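Local structure of DisA protein (Sorangium cellulosum, 6CCA) at residues 288-293 against 322-327; 317-322 against 380-385. The protein probably transfers methyl groups to carbon, as the gem-dimethylating methyltransferase domain of the disorazol polyketide assembly line. All blocks are in the same frame, centred on the assembly; numbering follows the deposited sequence.

Contact 1: 288-293 against 322-327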
loop_
_atom_site.group_PDB
_atom_site.type_symbol
_atom_site.label_atom_id
_atom_site.label_comp_id
_atom_site.label_asym_id
_atom_site.label_seq_id
_atom_site.Cartn_x
_atom_site.Cartn_y
_atom_site.Cartn_z
ATOM N N GLY A 288 11.269 9.605 12.830
ATOM C CA GLY A 288 12.179 10.053 13.846
ATOM C C GLY A 288 13.495 10.445 13.263
ATOM O O GLY A 288 13.627 10.681 12.089
ATOM N N ASP A 289 14.491 10.445 14.094
ATOM C CA ASP A 289 15.767 10.941 13.710
ATOM C C ASP A 289 16.599 9.764 13.224
ATOM O O ASP A 289 17.043 8.944 14.011
ATOM C CB ASP A 289 16.406 11.640 14.921
ATOM C CG ASP A 289 17.861 12.024 14.707
ATOM O OD1 ASP A 289 18.494 11.626 13.699
ATOM O OD2 ASP A 289 18.382 12.728 15.600
ATOM N N VAL A 290 16.848 9.706 11.905
ATOM C CA VAL A 290 17.417 8.480 11.338
ATOM C C VAL A 290 18.840 8.261 11.804
ATOM O O VAL A 290 19.277 7.149 12.014
ATOM C CB VAL A 290 17.251 8.425 9.804
ATOM C CG1 VAL A 290 15.761 8.526 9.442
ATOM C CG2 VAL A 290 18.044 9.549 9.156
ATOM N N VAL A 291 19.595 9.316 12.055
ATOM C CA VAL A 291 20.958 9.100 12.531
ATOM C C VAL A 291 21.012 8.645 13.983
ATOM O O VAL A 291 21.785 7.737 14.341
ATOM C CB VAL A 291 21.813 10.386 12.326
ATOM C CG1 VAL A 291 23.212 10.220 12.896
ATOM C CG2 VAL A 291 21.854 10.733 10.854
ATOM N N ALA A 292 20.192 9.277 14.834
ATOM C CA ALA A 292 19.950 8.779 16.200
ATOM C C ALA A 292 19.666 7.282 16.184
ATOM O O ALA A 292 20.133 6.560 17.054
ATOM C CB ALA A 292 18.805 9.537 16.866
ATOM N N GLN A 293 18.962 6.798 15.147
ATOM C CA GLN A 293 18.617 5.368 15.067
ATOM C C GLN A 293 19.700 4.447 14.516
ATOM O O GLN A 293 19.487 3.264 14.380
ATOM C CB GLN A 293 17.304 5.190 14.348
ATOM C CG GLN A 293 16.146 5.933 14.970
ATOM C CD GLN A 293 14.909 5.896 14.167
ATOM O OE1 GLN A 293 14.223 4.844 14.065
ATOM N NE2 GLN A 293 14.531 7.047 13.632
ATOM N N ILE A 322 14.138 10.333 3.712
ATOM C CA ILE A 322 14.624 9.369 2.677
ATOM C C ILE A 322 15.793 9.970 1.855
ATOM O O ILE A 322 16.805 9.302 1.627
ATOM C CB ILE A 322 13.460 8.923 1.796
ATOM C CG1 ILE A 322 12.593 8.005 2.650
ATOM C CG2 ILE A 322 13.922 8.164 0.566
ATOM C CD1 ILE A 322 11.267 7.605 1.974
ATOM N N LYS A 323 15.637 11.227 1.448
ATOM C CA LYS A 323 16.692 11.958 0.738
ATOM C C LYS A 323 17.975 12.113 1.546
ATOM O O LYS A 323 19.043 12.048 0.986
ATOM C CB LYS A 323 16.191 13.326 0.256
ATOM C CG LYS A 323 15.223 13.195 -0.866
ATOM C CD LYS A 323 14.894 14.514 -1.503
ATOM C CE LYS A 323 15.880 14.903 -2.589
ATOM N NZ LYS A 323 15.710 16.354 -2.880
ATOM N N ARG A 324 17.864 12.223 2.853
ATOM C CA ARG A 324 19.040 12.292 3.738
ATOM C C ARG A 324 19.771 10.976 3.712
ATOM O O ARG A 324 20.980 10.968 3.630
ATOM C CB ARG A 324 18.600 12.631 5.182
ATOM C CG ARG A 324 19.737 12.681 6.206
ATOM C CD ARG A 324 19.328 13.485 7.452
ATOM N NE ARG A 324 18.903 14.842 7.046
ATOM C CZ ARG A 324 19.745 15.792 6.597
ATOM N NH1 ARG A 324 21.061 15.559 6.503
ATOM N NH2 ARG A 324 19.271 16.983 6.232
ATOM N N LEU A 325 19.025 9.865 3.773
ATOM C CA LEU A 325 19.595 8.533 3.781
ATOM C C LEU A 325 20.173 8.119 2.417
ATOM O O LEU A 325 21.144 7.371 2.349
ATOM C CB LEU A 325 18.552 7.498 4.151
ATOM C CG LEU A 325 18.092 7.565 5.612
ATOM C CD1 LEU A 325 16.792 6.851 5.848
ATOM C CD2 LEU A 325 19.184 7.000 6.531
ATOM N N LEU A 326 19.520 8.558 1.339
ATOM C CA LEU A 326 19.989 8.187 -0.015
ATOM C C LEU A 326 21.233 8.968 -0.437
ATOM O O LEU A 326 21.358 10.169 -0.155
ATOM C CB LEU A 326 18.900 8.542 -1.034
ATOM C CG LEU A 326 17.765 7.540 -1.230
ATOM C CD1 LEU A 326 16.733 8.136 -2.171
ATOM C CD2 LEU A 326 18.267 6.198 -1.764
ATOM N N LYS A 327 22.096 8.290 -1.153
ATOM C CA LYS A 327 23.139 8.978 -1.923
ATOM C C LYS A 327 22.502 9.859 -2.971
ATOM O O LYS A 327 21.399 9.618 -3.448
ATOM C CB LYS A 327 23.988 7.934 -2.629
ATOM C CG LYS A 327 24.833 7.140 -1.644
ATOM C CD LYS A 327 25.630 6.054 -2.298
ATOM C CE LYS A 327 26.318 5.220 -1.202
ATOM N NZ LYS A 327 26.849 4.024 -1.911
#

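Contact 2: 317-322 against 380-385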
loop_
_atom_site.group_PDB
_atom_site.type_symbol
_atom_site.label_atom_id
_atom_site.label_comp_id
_atom_site.label_asym_id
_atom_site.label_seq_id
_atom_site.Cartn_x
_atom_site.Cartn_y
_atom_site.Cartn_z
ATOM N N SER A 317 7.985 15.431 4.809
ATOM C CA SER A 317 9.003 15.284 5.784
ATOM C C SER A 317 9.646 13.870 5.680
ATOM O O SER A 317 10.839 13.682 5.820
ATOM C CB SER A 317 8.333 15.476 7.167
ATOM O OG SER A 317 9.247 15.239 8.171
ATOM N N THR A 318 8.802 12.870 5.475
ATOM C CA THR A 318 9.269 11.517 5.344
ATOM C C THR A 318 10.134 11.365 4.096
ATOM O O THR A 318 11.191 10.755 4.154
ATOM C CB THR A 318 8.052 10.574 5.344
ATOM O OG1 THR A 318 7.482 10.545 6.656
ATOM C CG2 THR A 318 8.420 9.135 4.943
ATOM N N LEU A 319 9.733 12.004 3.008
ATOM C CA LEU A 319 10.518 12.013 1.798
ATOM C C LEU A 319 11.879 12.692 1.964
ATOM O O LEU A 319 12.868 12.228 1.391
ATOM C CB LEU A 319 9.778 12.670 0.650
ATOM C CG LEU A 319 8.542 11.881 0.197
ATOM C CD1 LEU A 319 7.739 12.728 -0.792
ATOM C CD2 LEU A 319 8.914 10.529 -0.424
ATOM N N GLN A 320 11.924 13.757 2.774
ATOM C CA GLN A 320 13.177 14.461 3.008
ATOM C C GLN A 320 14.069 13.595 3.847
ATOM O O GLN A 320 15.274 13.604 3.629
ATOM C CB GLN A 320 12.940 15.863 3.635
ATOM C CG GLN A 320 12.365 16.853 2.636
ATOM C CD GLN A 320 13.289 17.117 1.456
ATOM O OE1 GLN A 320 14.536 17.212 1.619
ATOM N NE2 GLN A 320 12.726 17.232 0.288
ATOM N N SER A 321 13.525 12.779 4.757
ATOM C CA SER A 321 14.413 11.903 5.523
ATOM C C SER A 321 14.976 10.824 4.632
ATOM O O SER A 321 16.108 10.419 4.788
ATOM C CB SER A 321 13.744 11.197 6.702
ATOM O OG SER A 321 13.321 12.123 7.611
ATOM N N ILE A 322 14.138 10.333 3.712
ATOM C CA ILE A 322 14.624 9.369 2.677
ATOM C C ILE A 322 15.793 9.970 1.855
ATOM O O ILE A 322 16.805 9.302 1.627
ATOM C CB ILE A 322 13.460 8.923 1.796
ATOM C CG1 ILE A 322 12.593 8.005 2.650
ATOM C CG2 ILE A 322 13.922 8.164 0.566
ATOM C CD1 ILE A 322 11.267 7.605 1.974
ATOM N N GLU A 380 8.601 15.232 -7.450
ATOM C CA GLU A 380 9.285 16.403 -8.143
ATOM C C GLU A 380 9.434 17.623 -7.270
ATOM O O GLU A 380 10.535 18.216 -7.199
ATOM C CB GLU A 380 8.560 16.740 -9.450
ATOM C CG GLU A 380 8.836 15.711 -10.498
ATOM C CD GLU A 380 7.960 15.821 -11.743
ATOM O OE1 GLU A 380 7.027 16.615 -11.704
ATOM O OE2 GLU A 380 8.220 15.102 -12.733
ATOM N N GLU A 381 8.381 18.019 -6.568
ATOM C CA GLU A 381 8.473 19.146 -5.661
ATOM C C GLU A 381 9.470 18.956 -4.585
ATOM O O GLU A 381 10.020 19.921 -4.089
ATOM C CB GLU A 381 7.144 19.454 -4.977
ATOM C CG GLU A 381 6.138 20.068 -5.901
ATOM C CD GLU A 381 4.735 20.064 -5.327
ATOM O OE1 GLU A 381 4.536 20.068 -4.100
ATOM O OE2 GLU A 381 3.831 20.068 -6.137
ATOM N N GLU A 382 9.652 17.719 -4.128
ATOM C CA GLU A 382 10.600 17.414 -3.072
ATOM C C GLU A 382 12.007 17.188 -3.579
ATOM O O GLU A 382 12.896 16.759 -2.829
ATOM C CB GLU A 382 10.083 16.202 -2.239
ATOM C CG GLU A 382 8.820 16.540 -1.410
ATOM C CD GLU A 382 9.006 17.762 -0.501
ATOM O OE1 GLU A 382 9.951 17.760 0.302
ATOM O OE2 GLU A 382 8.180 18.695 -0.630
ATOM N N GLY A 383 12.212 17.417 -4.873
ATOM C CA GLY A 383 13.550 17.356 -5.444
ATOM C C GLY A 383 14.046 16.011 -5.932
ATOM O O GLY A 383 15.248 15.783 -5.977
ATOM N N PHE A 384 13.128 15.110 -6.312
ATOM C CA PHE A 384 13.525 13.994 -7.082
ATOM C C PHE A 384 13.389 14.356 -8.551
ATOM O O PHE A 384 12.547 15.209 -8.856
ATOM C CB PHE A 384 12.621 12.759 -6.754
ATOM C CG PHE A 384 12.815 12.221 -5.370
ATOM C CD1 PHE A 384 12.130 12.766 -4.284
ATOM C CD2 PHE A 384 13.644 11.114 -5.120
ATOM C CE1 PHE A 384 12.293 12.262 -2.976
ATOM C CE2 PHE A 384 13.800 10.601 -3.818
ATOM C CZ PHE A 384 13.114 11.180 -2.738
ATOM N N ARG A 385 14.126 13.668 -9.413
ATOM C CA ARG A 385 14.066 13.795 -10.872
ATOM C C ARG A 385 13.799 12.476 -11.575
ATOM O O ARG A 385 13.867 11.452 -10.979
ATOM C CB ARG A 385 15.396 14.315 -11.419
ATOM C CG ARG A 385 16.138 15.178 -10.466
ATOM C CD ARG A 385 17.411 15.708 -11.010
ATOM N NE ARG A 385 18.430 14.685 -10.882
ATOM C CZ ARG A 385 19.653 14.908 -10.474
ATOM N NH1 ARG A 385 20.009 16.107 -10.096
ATOM N NH2 ARG A 385 20.503 13.913 -10.463
#

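Contact 1: 288-293 against 322-327
V290 and L325 meet tip to tip, methyl against methyl, and this pair makes the larger part of the contact. CG2 of V290 lies 3.8 Å from CD2 of L325, while a second pairing sets V290 CG1 4.1 Å from L325 CD1, so each valine methyl has its own leucine methyl as partner. V290 points its side chain at the helix end, with CG1 anti to the carbonyl carbon (chi1 -58°) and CG2 between the backbone N and that carbon, which sets both methyls against the leucine. L325 leaves its backbone alongside the loop, and its branched end then comes near. At the margin, CD of R324 stands 4.5 Å from V290 CG2; its guanidinium turns away from the valine, NH1 bonding to T24 OG1.

Behind V290 the loop is folded on itself by D289. The carboxylate atom D289 OD1 accepts from A292 N at 3.1 Å, a nearly straight bond (169° at the hydrogen) that reaches it from above the carboxylate plane and defines an Asx motif. The backbone D289 O receives Q293 N at 3.1 Å and also Q293 NE2 at 3.2 Å, the amide sitting above the carbonyl plane. L284 packs on V290, and L286, F295 and F300 pack on L325, extending the apolar layer beyond the pair.

Only 134 Å² is buried between the segments, and the closest approaches are between methyl groups. The chemistry is therefore dispersion and exclusion of water, while the polar bonds lie within the loop and probably help hold its shape behind V290.

Contact 2: 317-322 against 380-385
A Schellman motif ends helix 372-381 at this contact, and the turn it makes lies against one side of helix 315-325. G383, with positive phi, is its C-prime residue: G383 N bonds to E380 O, and F384 N returns to L379 O. The residue just before the glycine, E382, reaches to the neighbouring helix. Its OE1 accepts from Q320 NE2 at 2.8 Å, on the anti side and 30° out of the carboxylate plane, with the amide and carboxylate planes turned 75° apart. The same NE2 also makes a weak bond to E382 O at 3.2 Å, so one amide nitrogen spans side chain and backbone of a single residue. Both chains bend at chi2, which brings their polar ends together. OE2 of E382 is taken by a salt bridge to R316, and Q320 OE1 by R414 N, so the carboxylate and the amide each have a second partner.

Next to the polar pair, L319 crosses E382 at about a right angle, its CD1 4.0 Å from E382 CG. The ring of F384 has L319 O near its plane at the edge, 4.3 Å from CZ, and CE1 is 4.4 Å from L319 CB. L332 and L379 touch both L319 and F384. This is helix-to-helix-end packing beside the central sheet, of the kind found in the alpha/beta fold of class I methyltransferases.

In the fold
Contacts 1 and 2 use successive turns of helix 315-325, share I322 and have centres about 12 Å apart. Contact 1 joins the helix's C-terminal end to the loop before strand 300-306; contact 2 joins its middle to the end of helix 372-381 and strand 384-385. The first is buried and wholly apolar across the interface. The second is partly buried and larger, at 247 Å² against 134 Å², combining an amide–carboxylate bond with apolar packing of L319 and F384. K323 ties them together: its NZ lies 2.8 Å from E382 O, a probable hydrogen bond, and its CG lies 3.5 Å from F384 CZ. NZ also forms a salt bridge with D410.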